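Local coordinates for protein dimethyladenosine transferase, putative (Plasmodium falciparum, PDB 2H1R) that probably transfers methyl groups from S-adenosyl-L-methionine to adenine N6 atoms of ribosomal RNA, at residues A[261-266]-A[283-288]; A[235-240]-A[254-259]; A[47-52]-A[102-107]; A[133-138]-A[193-198]. All coordinates share one frame; numbering follows the deposited sequence.

In the fold
Contacts 3 and 4 sit in the methyltransferase part of the chain and reach the same seven-stranded sheet. Contacts 1 and 2 belong to the C-terminal helices and share helix 256-266, one end packing on helix 230-246, the other facing helix 279-291. All four bury side chains, though contact 4 is only partly buried. Their chemistry follows their place. Contact 4 is the one with direct hydrogen bonds between its segments, an antiparallel strand pairing; contact 3 is leucine and isoleucine against aromatic rings next to a loop predicted to bind the cofactor; contact 2 is an aromatic cluster with two waters; contact 1 is sparse, aliphatic inside with a histidine and a glutamate at its rim. Phe-107 and Phe-133 join contacts 3 and 4.

Contact 1. Residues A[261-266]-A[283-288]; sequences LDVLEH and LKLLLE
Helices 256-266 and 279-291 run closer to antiparallel than to parallel here, their local axes 10.2 Å apart at closest approach with 135° between their directions, and Val-263 and Glu-288 bring the backbones nearest, CA to CA 6.4 Å. This is a helix-helix contact in the all-helical C-terminal part of the methyltransferase, away from the predicted cofactor site. The buried side is aliphatic. Val-263 reaches over with one branch: CG1, anti to the backbone N, rests 3.7 Å from CB of Glu-288, so the valine meets the base of the acid and not its carboxylate. Alongside, CD2 of Leu-264 touches CD1 of Leu-285 at 3.7 Å, methyl against methyl, and Leu-223 of helix 223-227 packs on both leucines. Val-263 also touches Lys-292, just past the end of helix 279-291. The outer side is polar. Glu-288 folds at chi2 (-73°), and its carboxylate meets the imidazole of His-266 with the two planes 59° apart. They are near neighbours without a bond: ND1 of His-266 and OE1 of Glu-288 are 4.2 Å apart, so any attraction would depend on a charge the model does not reveal. The other carboxylate oxygen, OE2 of Glu-288, lies at the ring edge, 3.9 Å from CE1 of His-266.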
loop_
_atom_site.group_PDB
_atom_site.type_symbol
_atom_site.label_atom_id
_atom_site.label_comp_id
_atom_site.label_asym_id
_atom_site.label_seq_id
_atom_site.Cartn_x
_atom_site.Cartn_y
_atom_site.Cartn_z
ATOM N N LEU A 261 20.275 19.542 -10.107
ATOM C CA LEU A 261 19.301 19.926 -11.161
ATOM C C LEU A 261 19.596 19.295 -12.505
ATOM O O LEU A 261 18.679 19.079 -13.309
ATOM C CB LEU A 261 19.225 21.458 -11.335
ATOM C CG LEU A 261 18.203 22.265 -10.545
ATOM C CD1 LEU A 261 18.018 21.768 -9.137
ATOM C CD2 LEU A 261 18.520 23.767 -10.573
ATOM N N ASP A 262 20.877 19.017 -12.765
ATOM C CA ASP A 262 21.282 18.289 -13.975
ATOM C C ASP A 262 20.602 16.897 -14.123
ATOM O O ASP A 262 20.446 16.373 -15.228
ATOM C CB ASP A 262 22.811 18.119 -14.006
ATOM C CG ASP A 262 23.552 19.341 -14.565
ATOM O OD1 ASP A 262 22.914 20.306 -15.078
ATOM O OD2 ASP A 262 24.812 19.326 -14.475
ATOM N N VAL A 263 20.201 16.289 -13.012
ATOM C CA VAL A 263 19.496 15.010 -13.070
ATOM C C VAL A 263 18.147 15.219 -13.789
ATOM O O VAL A 263 17.782 14.461 -14.679
ATOM C CB VAL A 263 19.278 14.453 -11.652
ATOM C CG1 VAL A 263 18.367 13.210 -11.662
ATOM C CG2 VAL A 263 20.664 14.214 -10.919
ATOM N N LEU A 264 17.430 16.269 -13.387
ATOM C CA LEU A 264 16.127 16.629 -13.984
ATOM C C LEU A 264 16.294 16.933 -15.474
ATOM O O LEU A 264 15.537 16.452 -16.316
ATOM C CB LEU A 264 15.519 17.843 -13.245
ATOM C CG LEU A 264 15.246 17.751 -11.737
ATOM C CD1 LEU A 264 14.528 19.006 -11.273
ATOM C CD2 LEU A 264 14.411 16.575 -11.395
ATOM N N GLU A 265 17.312 17.728 -15.775
ATOM C CA GLU A 265 17.674 18.099 -17.125
ATOM C C GLU A 265 17.951 16.875 -17.988
ATOM O O GLU A 265 17.392 16.757 -19.074
ATOM C CB GLU A 265 18.875 19.040 -17.074
ATOM C CG GLU A 265 19.106 19.857 -18.335
ATOM C CD GLU A 265 19.993 21.073 -18.077
ATOM O OE1 GLU A 265 20.053 21.557 -16.910
ATOM O OE2 GLU A 265 20.630 21.546 -19.041
ATOM N N HIS A 266 18.762 15.947 -17.475
ATOM C CA HIS A 266 19.092 14.712 -18.178
ATOM C C HIS A 266 17.857 13.909 -18.514
ATOM O O HIS A 266 17.763 13.353 -19.598
ATOM C CB HIS A 266 20.046 13.842 -17.361
ATOM C CG HIS A 266 20.322 12.503 -17.983
ATOM N ND1 HIS A 266 19.857 11.317 -17.451
ATOM C CD2 HIS A 266 21.010 12.166 -19.101
ATOM C CE1 HIS A 266 20.252 10.307 -18.205
ATOM N NE2 HIS A 266 20.955 10.798 -19.214
ATOM N N LEU A 283 10.782 6.033 -10.518
ATOM C CA LEU A 283 11.862 5.002 -10.473
ATOM C C LEU A 283 13.100 5.488 -11.214
ATOM O O LEU A 283 14.238 5.312 -10.714
ATOM C CB LEU A 283 11.343 3.706 -11.121
ATOM C CG LEU A 283 10.484 2.792 -10.235
ATOM C CD1 LEU A 283 9.901 1.676 -11.120
ATOM C CD2 LEU A 283 11.247 2.197 -9.035
ATOM N N LYS A 284 12.900 6.146 -12.369
ATOM C CA LYS A 284 14.014 6.743 -13.131
ATOM C C LYS A 284 14.712 7.854 -12.371
ATOM O O LYS A 284 15.943 7.925 -12.343
ATOM C CB LYS A 284 13.532 7.363 -14.439
ATOM C CG LYS A 284 13.380 6.444 -15.566
ATOM C CD LYS A 284 12.951 7.241 -16.812
ATOM N N LEU A 285 13.917 8.735 -11.753
ATOM C CA LEU A 285 14.454 9.816 -10.936
ATOM C C LEU A 285 15.285 9.293 -9.751
ATOM O O LEU A 285 16.397 9.793 -9.462
ATOM C CB LEU A 285 13.284 10.652 -10.409
ATOM C CG LEU A 285 13.485 12.078 -9.940
ATOM C CD1 LEU A 285 14.148 12.898 -11.053
ATOM C CD2 LEU A 285 12.085 12.689 -9.542
ATOM N N LEU A 286 14.747 8.294 -9.049
ATOM C CA LEU A 286 15.467 7.743 -7.882
ATOM C C LEU A 286 16.806 7.139 -8.370
ATOM O O LEU A 286 17.882 7.364 -7.759
ATOM C CB LEU A 286 14.592 6.673 -7.204
ATOM C CG LEU A 286 15.173 6.030 -5.930
ATOM C CD1 LEU A 286 15.575 7.092 -4.867
ATOM C CD2 LEU A 286 14.188 5.031 -5.348
ATOM N N LEU A 287 16.732 6.386 -9.456
ATOM C CA LEU A 287 17.915 5.691 -10.029
ATOM C C LEU A 287 19.015 6.684 -10.425
ATOM O O LEU A 287 20.183 6.497 -10.071
ATOM C CB LEU A 287 17.511 4.807 -11.223
ATOM C CG LEU A 287 18.614 3.987 -11.919
ATOM C CD1 LEU A 287 18.835 2.707 -11.149
ATOM C CD2 LEU A 287 18.205 3.601 -13.354
ATOM N N GLU A 288 18.633 7.751 -11.133
ATOM C CA GLU A 288 19.596 8.819 -11.502
ATOM C C GLU A 288 20.161 9.667 -10.356
ATOM O O GLU A 288 21.376 9.948 -10.344
ATOM C CB GLU A 288 19.044 9.679 -12.650
ATOM C CG GLU A 288 18.685 8.830 -13.855
ATOM C CD GLU A 288 19.889 8.292 -14.642
ATOM O OE1 GLU A 288 21.042 8.710 -14.377
ATOM O OE2 GLU A 288 19.659 7.457 -15.549
#

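Contact 2. Residues A[235-240]-A[254-259]; sequences MLEHNY and FPFKKY
Phe-256 is the main residue that helix 256-266 sets against helix 230-246, and ring packing dominates. With CG anti to the backbone N (chi1 -174°), its side chain lies alongside Glu-237, the two pointing in opposite directions. CB of Glu-237 stands over the ring face of Phe-256 in a CH-pi contact, 3.8 Å from the centroid and 15° off the normal. Farther out on the ring, CE2 of Phe-256 meets CB of Leu-236 at 3.7 Å, while CE1 of Phe-256 presses on CB of Tyr-240 at 3.6 Å. The aromatic pairs are oblique: the planes of Tyr-240 and Phe-256 differ by 40°, and Tyr-259 brings CE2 over one face of Tyr-240.

Polar links run through water. One water donates to OE2 of Glu-237 and accepts from N of Phe-256 (2.9 Å), tying the acid to the first turn of helix 256-266. A second lies in the ring plane of Tyr-240, 2.6 Å from its OH, and donates only weakly to OH of Tyr-259. The hydroxyl of Tyr-240 also bonds N of Val-252, and Lys-292 makes a cation-pi contact with Tyr-259.

Tyr-240, Phe-256 and Tyr-259 thus form an aromatic cluster between successive helices of the C-terminal helical region.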
loop_
_atom_site.group_PDB
_atom_site.type_symbol
_atom_site.label_atom_id
_atom_site.label_comp_id
_atom_site.label_asym_id
_atom_site.label_seq_id
_atom_site.Cartn_x
_atom_site.Cartn_y
_atom_site.Cartn_z
ATOM N N MET A 235 19.493 20.141 2.472
ATOM C CA MET A 235 19.290 18.774 2.952
ATOM C C MET A 235 19.986 17.763 2.055
ATOM O O MET A 235 20.651 16.866 2.555
ATOM C CB MET A 235 17.819 18.402 3.102
ATOM C CG MET A 235 17.599 16.845 3.166
ATOM S SD MET A 235 15.840 16.523 3.320
ATOM C CE MET A 235 15.323 16.798 1.607
ATOM N N LEU A 236 19.819 17.880 0.738
ATOM C CA LEU A 236 20.394 16.896 -0.178
ATOM C C LEU A 236 21.928 16.967 -0.190
ATOM O O LEU A 236 22.606 15.928 -0.199
ATOM C CB LEU A 236 19.810 17.037 -1.597
ATOM C CG LEU A 236 18.345 16.638 -1.748
ATOM C CD1 LEU A 236 17.964 16.761 -3.191
ATOM C CD2 LEU A 236 18.119 15.193 -1.216
ATOM N N GLU A 237 22.487 18.176 -0.136
ATOM C CA GLU A 237 23.938 18.317 -0.136
ATOM C C GLU A 237 24.579 17.716 1.125
ATOM O O GLU A 237 25.668 17.105 1.019
ATOM C CB GLU A 237 24.409 19.769 -0.324
ATOM C CG GLU A 237 25.898 19.816 -0.672
ATOM C CD GLU A 237 26.421 21.205 -0.913
ATOM O OE1 GLU A 237 25.722 22.188 -0.567
ATOM O OE2 GLU A 237 27.541 21.313 -1.457
ATOM N N HIS A 238 23.942 17.919 2.272
ATOM C CA HIS A 238 24.360 17.273 3.533
ATOM C C HIS A 238 24.453 15.751 3.393
ATOM O O HIS A 238 25.464 15.149 3.780
ATOM C CB HIS A 238 23.408 17.599 4.675
ATOM C CG HIS A 238 23.872 17.076 6.009
ATOM N ND1 HIS A 238 25.013 17.533 6.631
ATOM C CD2 HIS A 238 23.352 16.128 6.823
ATOM C CE1 HIS A 238 25.171 16.893 7.778
ATOM N NE2 HIS A 238 24.175 16.038 7.918
ATOM N N ASN A 239 23.390 15.157 2.866
ATOM C CA ASN A 239 23.340 13.710 2.604
ATOM C C ASN A 239 24.396 13.277 1.600
ATOM O O ASN A 239 25.052 12.234 1.803
ATOM C CB ASN A 239 21.941 13.266 2.145
ATOM C CG ASN A 239 20.943 13.231 3.271
ATOM O OD1 ASN A 239 21.288 13.403 4.444
ATOM N ND2 ASN A 239 19.699 12.994 2.931
ATOM N N TYR A 240 24.604 14.066 0.547
ATOM C CA TYR A 240 25.653 13.799 -0.411
ATOM C C TYR A 240 27.054 13.814 0.205
ATOM O O TYR A 240 27.867 12.921 -0.058
ATOM C CB TYR A 240 25.610 14.782 -1.581
ATOM C CG TYR A 240 26.749 14.621 -2.599
ATOM C CD1 TYR A 240 26.830 13.497 -3.409
ATOM C CD2 TYR A 240 27.741 15.612 -2.748
ATOM C CE1 TYR A 240 27.841 13.322 -4.336
ATOM C CE2 TYR A 240 28.779 15.456 -3.716
ATOM C CZ TYR A 240 28.828 14.294 -4.482
ATOM O OH TYR A 240 29.781 14.098 -5.451
ATOM N N PHE A 254 32.066 20.737 -8.101
ATOM C CA PHE A 254 31.078 21.300 -8.993
ATOM C C PHE A 254 29.947 21.817 -8.113
ATOM O O PHE A 254 29.692 21.236 -7.046
ATOM C CB PHE A 254 30.588 20.199 -9.932
ATOM C CG PHE A 254 29.950 20.710 -11.161
ATOM C CD1 PHE A 254 30.725 21.305 -12.163
ATOM C CD2 PHE A 254 28.573 20.638 -11.317
ATOM C CE1 PHE A 254 30.129 21.811 -13.315
ATOM C CE2 PHE A 254 27.972 21.112 -12.470
ATOM C CZ PHE A 254 28.757 21.705 -13.478
ATOM N N PRO A 255 29.274 22.917 -8.527
ATOM C CA PRO A 255 28.213 23.421 -7.634
ATOM C C PRO A 255 27.088 22.400 -7.461
ATOM O O PRO A 255 26.580 21.883 -8.442
ATOM C CB PRO A 255 27.701 24.691 -8.332
ATOM C CG PRO A 255 28.293 24.711 -9.680
ATOM C CD PRO A 255 29.457 23.762 -9.728
ATOM N N PHE A 256 26.720 22.132 -6.220
ATOM C CA PHE A 256 25.743 21.049 -5.945
ATOM C C PHE A 256 24.410 21.342 -6.574
ATOM O O PHE A 256 23.761 20.443 -7.080
ATOM C CB PHE A 256 25.521 20.838 -4.459
ATOM C CG PHE A 256 24.654 19.658 -4.152
ATOM C CD1 PHE A 256 25.176 18.354 -4.205
ATOM C CD2 PHE A 256 23.301 19.822 -3.863
ATOM C CE1 PHE A 256 24.370 17.241 -3.895
ATOM C CE2 PHE A 256 22.480 18.711 -3.568
ATOM C CZ PHE A 256 23.000 17.419 -3.609
ATOM N N LYS A 257 23.972 22.597 -6.500
ATOM C CA LYS A 257 22.697 22.951 -7.151
ATOM C C LYS A 257 22.637 22.496 -8.616
ATOM O O LYS A 257 21.649 21.874 -9.036
ATOM C CB LYS A 257 22.410 24.439 -7.035
ATOM C CG LYS A 257 21.104 24.846 -7.706
ATOM C CD LYS A 257 20.858 26.331 -7.513
ATOM C CE LYS A 257 19.721 26.795 -8.407
ATOM N NZ LYS A 257 19.447 28.238 -8.113
ATOM N N LYS A 258 23.695 22.782 -9.395
ATOM C CA LYS A 258 23.772 22.332 -10.799
ATOM C C LYS A 258 23.886 20.801 -10.956
ATOM O O LYS A 258 23.259 20.185 -11.837
ATOM C CB LYS A 258 24.951 23.031 -11.514
ATOM C CG LYS A 258 24.845 23.011 -13.020
ATOM C CD LYS A 258 26.008 23.834 -13.658
ATOM C CE LYS A 258 25.831 23.967 -15.155
ATOM N NZ LYS A 258 24.691 24.903 -15.447
ATOM N N TYR A 259 24.724 20.209 -10.120
ATOM C CA TYR A 259 24.858 18.741 -9.979
ATOM C C TYR A 259 23.494 18.039 -9.817
ATOM O O TYR A 259 23.170 17.092 -10.536
ATOM C CB TYR A 259 25.721 18.451 -8.754
ATOM C CG TYR A 259 26.234 17.027 -8.670
ATOM C CD1 TYR A 259 26.948 16.435 -9.736
ATOM C CD2 TYR A 259 25.998 16.269 -7.528
ATOM C CE1 TYR A 259 27.406 15.096 -9.624
ATOM C CE2 TYR A 259 26.456 14.964 -7.419
ATOM C CZ TYR A 259 27.170 14.407 -8.441
ATOM O OH TYR A 259 27.586 13.108 -8.273
HETATM O O HOH W 1 28.012 23.333 -3.934
HETATM O O HOH W 2 30.162 11.815 -6.559
#

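Contact 3. Residues A[47-52]-A[102-107]; sequences LEIGCG and TVFPKF
This is an apolar contact between a central strand and the loop that precedes its neighbour: Leu-47 and Ile-49 of strand 45-49 pack against Phe-104, Pro-105 and Phe-107, which lead into strand 109-113 of the class I methyltransferase sheet. Leu-47 does most of the work. Its CG is anti to the backbone N (chi1 177°), which carries CG toward the loop, and chi2 (64°) then spreads the two methyls over different partners. CD2 of Leu-47 lies over a face of each of two aromatic rings and makes a CH-pi contact with both. It stands almost directly above the middle of the Phe-104 ring, 3.8 Å from the centroid and 9° off the normal. Over the Phe-107 ring CD2 of Leu-47 is displaced toward the rim, nearest CE2 at 3.7 Å, while CB of Leu-47 covers the inner end of the same ring, 3.8 Å from CG of Phe-107. The other methyl, CD1 of Leu-47, reaches CG of Pro-105 more loosely at 4.1 Å. Ile-49 adds its outermost carbon: CD1 of Ile-49 touches CZ of Phe-104 at 3.6 Å, the side chains crossing at about a right angle.

Immediately after Ile-49 the strand gives way to the glycine-containing loop, where Gly-50 is predicted to bind S-adenosyl-L-methionine. Around the contact, strand 45-49 is hydrogen-bonded to strands 66-70 and 109-113. Lys-125 of helix 119-128 makes a cation-pi contact with Phe-104, while His-129 and Phe-133 meet the ring of Phe-107.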
loop_
_atom_site.group_PDB
_atom_site.type_symbol
_atom_site.label_atom_id
_atom_site.label_comp_id
_atom_site.label_asym_id
_atom_site.label_seq_id
_atom_site.Cartn_x
_atom_site.Cartn_y
_atom_site.Cartn_z
ATOM N N LEU A 47 -5.168 -15.037 5.546
ATOM C CA LEU A 47 -5.251 -14.141 6.712
ATOM C C LEU A 47 -6.545 -13.332 6.603
ATOM O O LEU A 47 -6.771 -12.626 5.596
ATOM C CB LEU A 47 -4.046 -13.170 6.738
ATOM C CG LEU A 47 -4.003 -12.114 7.857
ATOM C CD1 LEU A 47 -3.881 -12.769 9.223
ATOM C CD2 LEU A 47 -2.832 -11.171 7.603
ATOM N N GLU A 48 -7.418 -13.456 7.595
ATOM C CA GLU A 48 -8.674 -12.684 7.603
ATOM C C GLU A 48 -8.568 -11.686 8.748
ATOM O O GLU A 48 -8.375 -12.070 9.903
ATOM C CB GLU A 48 -9.906 -13.568 7.801
ATOM C CG GLU A 48 -11.219 -12.786 7.726
ATOM C CD GLU A 48 -12.459 -13.575 8.100
ATOM O OE1 GLU A 48 -12.344 -14.653 8.747
ATOM O OE2 GLU A 48 -13.582 -13.104 7.744
ATOM N N ILE A 49 -8.649 -10.406 8.420
ATOM C CA ILE A 49 -8.566 -9.360 9.446
ATOM C C ILE A 49 -9.981 -8.842 9.674
ATOM O O ILE A 49 -10.592 -8.266 8.757
ATOM C CB ILE A 49 -7.640 -8.196 9.021
ATOM C CG1 ILE A 49 -6.253 -8.706 8.640
ATOM C CG2 ILE A 49 -7.548 -7.166 10.149
ATOM C CD1 ILE A 49 -5.337 -7.592 8.117
ATOM N N GLY A 50 -10.514 -9.095 10.865
ATOM C CA GLY A 50 -11.862 -8.651 11.211
ATOM C C GLY A 50 -12.950 -9.646 10.816
ATOM O O GLY A 50 -13.613 -9.474 9.790
ATOM N N CYS A 51 -13.172 -10.660 11.645
ATOM C CA CYS A 51 -14.066 -11.764 11.245
ATOM C C CYS A 51 -15.564 -11.588 11.553
ATOM O O CYS A 51 -16.391 -12.390 11.092
ATOM C CB CYS A 51 -13.549 -13.105 11.786
ATOM S SG CYS A 51 -13.435 -13.154 13.577
ATOM N N GLY A 52 -15.917 -10.533 12.291
ATOM C CA GLY A 52 -17.306 -10.303 12.669
ATOM C C GLY A 52 -17.988 -11.531 13.241
ATOM O O GLY A 52 -17.512 -12.115 14.220
ATOM N N THR A 102 -0.553 -6.527 15.887
ATOM C CA THR A 102 -0.304 -7.966 15.648
ATOM C C THR A 102 0.755 -8.234 14.573
ATOM O O THR A 102 0.680 -7.693 13.466
ATOM C CB THR A 102 -1.606 -8.712 15.226
ATOM O OG1 THR A 102 -2.646 -8.464 16.183
ATOM C CG2 THR A 102 -1.376 -10.225 15.120
ATOM N N VAL A 103 1.738 -9.073 14.895
ATOM C CA VAL A 103 2.681 -9.522 13.868
ATOM C C VAL A 103 1.910 -10.422 12.898
ATOM O O VAL A 103 1.199 -11.329 13.332
ATOM C CB VAL A 103 3.923 -10.248 14.462
ATOM C CG1 VAL A 103 3.536 -11.544 15.195
ATOM C CG2 VAL A 103 4.982 -10.526 13.368
ATOM N N PHE A 104 2.001 -10.145 11.602
ATOM C CA PHE A 104 1.320 -10.984 10.628
ATOM C C PHE A 104 2.076 -12.290 10.450
ATOM O O PHE A 104 3.310 -12.279 10.308
ATOM C CB PHE A 104 1.182 -10.296 9.265
ATOM C CG PHE A 104 0.111 -9.231 9.205
ATOM C CD1 PHE A 104 -0.765 -9.017 10.265
ATOM C CD2 PHE A 104 -0.046 -8.472 8.050
ATOM C CE1 PHE A 104 -1.760 -8.014 10.186
ATOM C CE2 PHE A 104 -1.024 -7.488 7.959
ATOM C CZ PHE A 104 -1.884 -7.250 9.038
ATOM N N PRO A 105 1.347 -13.423 10.434
ATOM C CA PRO A 105 1.940 -14.711 10.025
ATOM C C PRO A 105 2.285 -14.712 8.532
ATOM O O PRO A 105 1.904 -13.779 7.812
ATOM C CB PRO A 105 0.797 -15.698 10.264
ATOM C CG PRO A 105 -0.438 -14.883 10.070
ATOM C CD PRO A 105 -0.088 -13.569 10.746
ATOM N N LYS A 106 3.009 -15.732 8.071
ATOM C CA LYS A 106 3.179 -15.922 6.635
ATOM C C LYS A 106 1.792 -16.299 6.122
ATOM O O LYS A 106 1.066 -17.079 6.762
ATOM C CB LYS A 106 4.205 -17.006 6.308
ATOM N N PHE A 107 1.390 -15.685 5.019
ATOM C CA PHE A 107 0.093 -15.954 4.435
ATOM C C PHE A 107 0.213 -15.772 2.926
ATOM O O PHE A 107 1.136 -15.104 2.420
ATOM C CB PHE A 107 -1.004 -15.063 5.049
ATOM C CG PHE A 107 -0.830 -13.595 4.738
ATOM C CD1 PHE A 107 -1.386 -13.048 3.593
ATOM C CD2 PHE A 107 -0.089 -12.780 5.581
ATOM C CE1 PHE A 107 -1.202 -11.709 3.273
ATOM C CE2 PHE A 107 0.076 -11.424 5.302
ATOM C CZ PHE A 107 -0.456 -10.893 4.137
#

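Contact 4. Residues A[133-138]-A[193-198]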
loop_
_atom_site.group_PDB
_atom_site.type_symbol
_atom_site.label_atom_id
_atom_site.label_comp_id
_atom_site.label_asym_id
_atom_site.label_seq_id
_atom_site.Cartn_x
_atom_site.Cartn_y
_atom_site.Cartn_z
ATOM N N PHE A 133 3.029 -11.888 -0.628
ATOM C CA PHE A 133 1.779 -12.637 -0.635
ATOM C C PHE A 133 1.212 -12.611 -2.052
ATOM O O PHE A 133 1.714 -11.868 -2.911
ATOM C CB PHE A 133 0.817 -12.068 0.421
ATOM C CG PHE A 133 0.489 -10.622 0.220
ATOM C CD1 PHE A 133 -0.519 -10.241 -0.673
ATOM C CD2 PHE A 133 1.188 -9.624 0.919
ATOM C CE1 PHE A 133 -0.828 -8.894 -0.879
ATOM C CE2 PHE A 133 0.882 -8.276 0.723
ATOM C CZ PHE A 133 -0.128 -7.910 -0.174
ATOM N N LYS A 134 0.221 -13.463 -2.327
ATOM C CA LYS A 134 -0.266 -13.621 -3.699
ATOM C C LYS A 134 -1.293 -12.542 -4.036
ATOM O O LYS A 134 -1.316 -12.005 -5.155
ATOM C CB LYS A 134 -0.974 -14.954 -3.860
ATOM C CG LYS A 134 -0.124 -16.155 -4.141
ATOM C CD LYS A 134 -1.057 -17.333 -4.470
ATOM C CE LYS A 134 -0.371 -18.681 -4.204
ATOM N NZ LYS A 134 -1.268 -19.870 -4.515
ATOM N N CYS A 135 -2.210 -12.302 -3.097
ATOM C CA CYS A 135 -3.220 -11.272 -3.297
ATOM C C CYS A 135 -3.939 -10.865 -2.032
ATOM O O CYS A 135 -3.928 -11.580 -1.054
ATOM C CB CYS A 135 -4.194 -11.678 -4.406
ATOM S SG CYS A 135 -5.853 -12.070 -3.976
ATOM N N ALA A 136 -4.540 -9.684 -2.054
ATOM C CA ALA A 136 -5.291 -9.179 -0.916
ATOM C C ALA A 136 -6.596 -8.598 -1.448
ATOM O O ALA A 136 -6.577 -7.894 -2.437
ATOM C CB ALA A 136 -4.471 -8.087 -0.161
ATOM N N VAL A 137 -7.716 -8.916 -0.818
ATOM C CA VAL A 137 -9.019 -8.361 -1.195
ATOM C C VAL A 137 -9.450 -7.533 0.030
ATOM O O VAL A 137 -9.646 -8.069 1.130
ATOM C CB VAL A 137 -10.022 -9.455 -1.568
ATOM C CG1 VAL A 137 -11.322 -8.839 -2.067
ATOM C CG2 VAL A 137 -9.410 -10.390 -2.672
ATOM N N LEU A 138 -9.516 -6.215 -0.149
ATOM C CA LEU A 138 -9.598 -5.284 0.988
ATOM C C LEU A 138 -10.801 -4.357 0.839
ATOM O O LEU A 138 -10.990 -3.772 -0.222
ATOM C CB LEU A 138 -8.284 -4.472 1.122
ATOM C CG LEU A 138 -6.932 -5.244 1.253
ATOM C CD1 LEU A 138 -5.691 -4.342 1.074
ATOM C CD2 LEU A 138 -6.812 -5.989 2.535
ATOM N N LYS A 193 -8.734 -5.076 -4.997
ATOM C CA LYS A 193 -7.818 -6.216 -5.045
ATOM C C LYS A 193 -6.427 -5.733 -5.366
ATOM O O LYS A 193 -6.250 -4.869 -6.234
ATOM C CB LYS A 193 -8.284 -7.203 -6.122
ATOM C CG LYS A 193 -7.420 -8.484 -6.255
ATOM C CD LYS A 193 -8.045 -9.439 -7.310
ATOM C CE LYS A 193 -7.695 -9.001 -8.746
ATOM N NZ LYS A 193 -8.348 -9.839 -9.868
ATOM N N LEU A 194 -5.461 -6.247 -4.614
ATOM C CA LEU A 194 -4.047 -5.941 -4.789
ATOM C C LEU A 194 -3.327 -7.233 -5.136
ATOM O O LEU A 194 -3.430 -8.212 -4.374
ATOM C CB LEU A 194 -3.406 -5.414 -3.504
ATOM C CG LEU A 194 -3.993 -4.262 -2.686
ATOM C CD1 LEU A 194 -3.009 -3.806 -1.606
ATOM C CD2 LEU A 194 -4.365 -3.129 -3.590
ATOM N N ILE A 195 -2.609 -7.213 -6.259
ATOM C CA ILE A 195 -1.671 -8.265 -6.616
ATOM C C ILE A 195 -0.231 -7.721 -6.658
ATOM O O ILE A 195 0.127 -7.043 -7.606
ATOM C CB ILE A 195 -1.967 -8.856 -8.004
ATOM C CG1 ILE A 195 -3.473 -9.130 -8.228
ATOM C CG2 ILE A 195 -1.063 -10.061 -8.226
ATOM C CD1 ILE A 195 -4.007 -10.312 -7.506
ATOM N N PRO A 196 0.594 -8.054 -5.648
ATOM C CA PRO A 196 1.986 -7.632 -5.500
ATOM C C PRO A 196 2.832 -7.951 -6.713
ATOM O O PRO A 196 2.710 -9.048 -7.281
ATOM C CB PRO A 196 2.460 -8.432 -4.287
ATOM C CG PRO A 196 1.240 -8.633 -3.486
ATOM C CD PRO A 196 0.169 -8.900 -4.513
ATOM N N LYS A 197 3.664 -6.991 -7.121
ATOM C CA LYS A 197 4.595 -7.181 -8.234
ATOM C C LYS A 197 5.971 -7.494 -7.644
ATOM O O LYS A 197 6.608 -6.618 -7.041
ATOM C CB LYS A 197 4.683 -5.910 -9.093
ATOM C CG LYS A 197 3.354 -5.505 -9.734
ATOM C CD LYS A 197 3.554 -4.414 -10.748
ATOM C CE LYS A 197 3.394 -3.052 -10.117
ATOM N NZ LYS A 197 3.875 -1.921 -11.016
ATOM N N GLU A 198 6.462 -8.713 -7.856
ATOM C CA GLU A 198 7.706 -9.143 -7.198
ATOM C C GLU A 198 8.894 -8.183 -7.333
ATOM O O GLU A 198 9.601 -7.898 -6.344
ATOM C CB GLU A 198 8.148 -10.535 -7.682
ATOM C CG GLU A 198 9.232 -11.131 -6.764
#
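Strands 135-141 and 189-196 pair antiparallel in the central sheet, and this contact covers the end of the pairing where the first strand begins and the second finishes. Ala-136 and Leu-194 form a hydrogen-bonded pair: N of Ala-136 gives its hydrogen to O of Leu-194 at 3.0 Å, and N of Leu-194 returns the bond to O of Ala-136 at 2.9 Å. The second is the straighter, 168° at the hydrogen against 153°, and both donors lie in the carbonyl planes. Each acceptor oxygen also receives a CA-H contact, O of Leu-194 from CA of Cys-135 and O of Ala-136 from CA of Lys-193, both at 3.3 Å. Val-137 and Lys-193 make the next, non-hydrogen-bonded pair.

In the Rossmann-like methyltransferase fold this is where the parallel strands give way to the antiparallel ones: strand 135-141 runs parallel to 109-113 on its other side. On the face carrying Ala-136 and Leu-194, CD1 of Leu-138 meets CD1 of Leu-194 at 3.8 Å, and Leu-126 of helix 119-128 covers Leu-138. On the face with Ile-195 one pair is tight, CB of Cys-135 lying 3.4 Å from CD1 of Ile-195.

Past the last bridge, Phe-133 and Pro-196 cross at about a right angle. CG of Pro-196 lies over the rim of one face of the Phe-133 ring in a CH-pi contact, 3.3 Å from CE1 of Phe-133. Phe-133 has chi1 59°, CG between the backbone N and carbonyl carbon, which keeps the ring beside its own chain with N of Cys-135 at its edge. Next along the chain, the amine of Lys-134 forms a salt bridge with Asp-44.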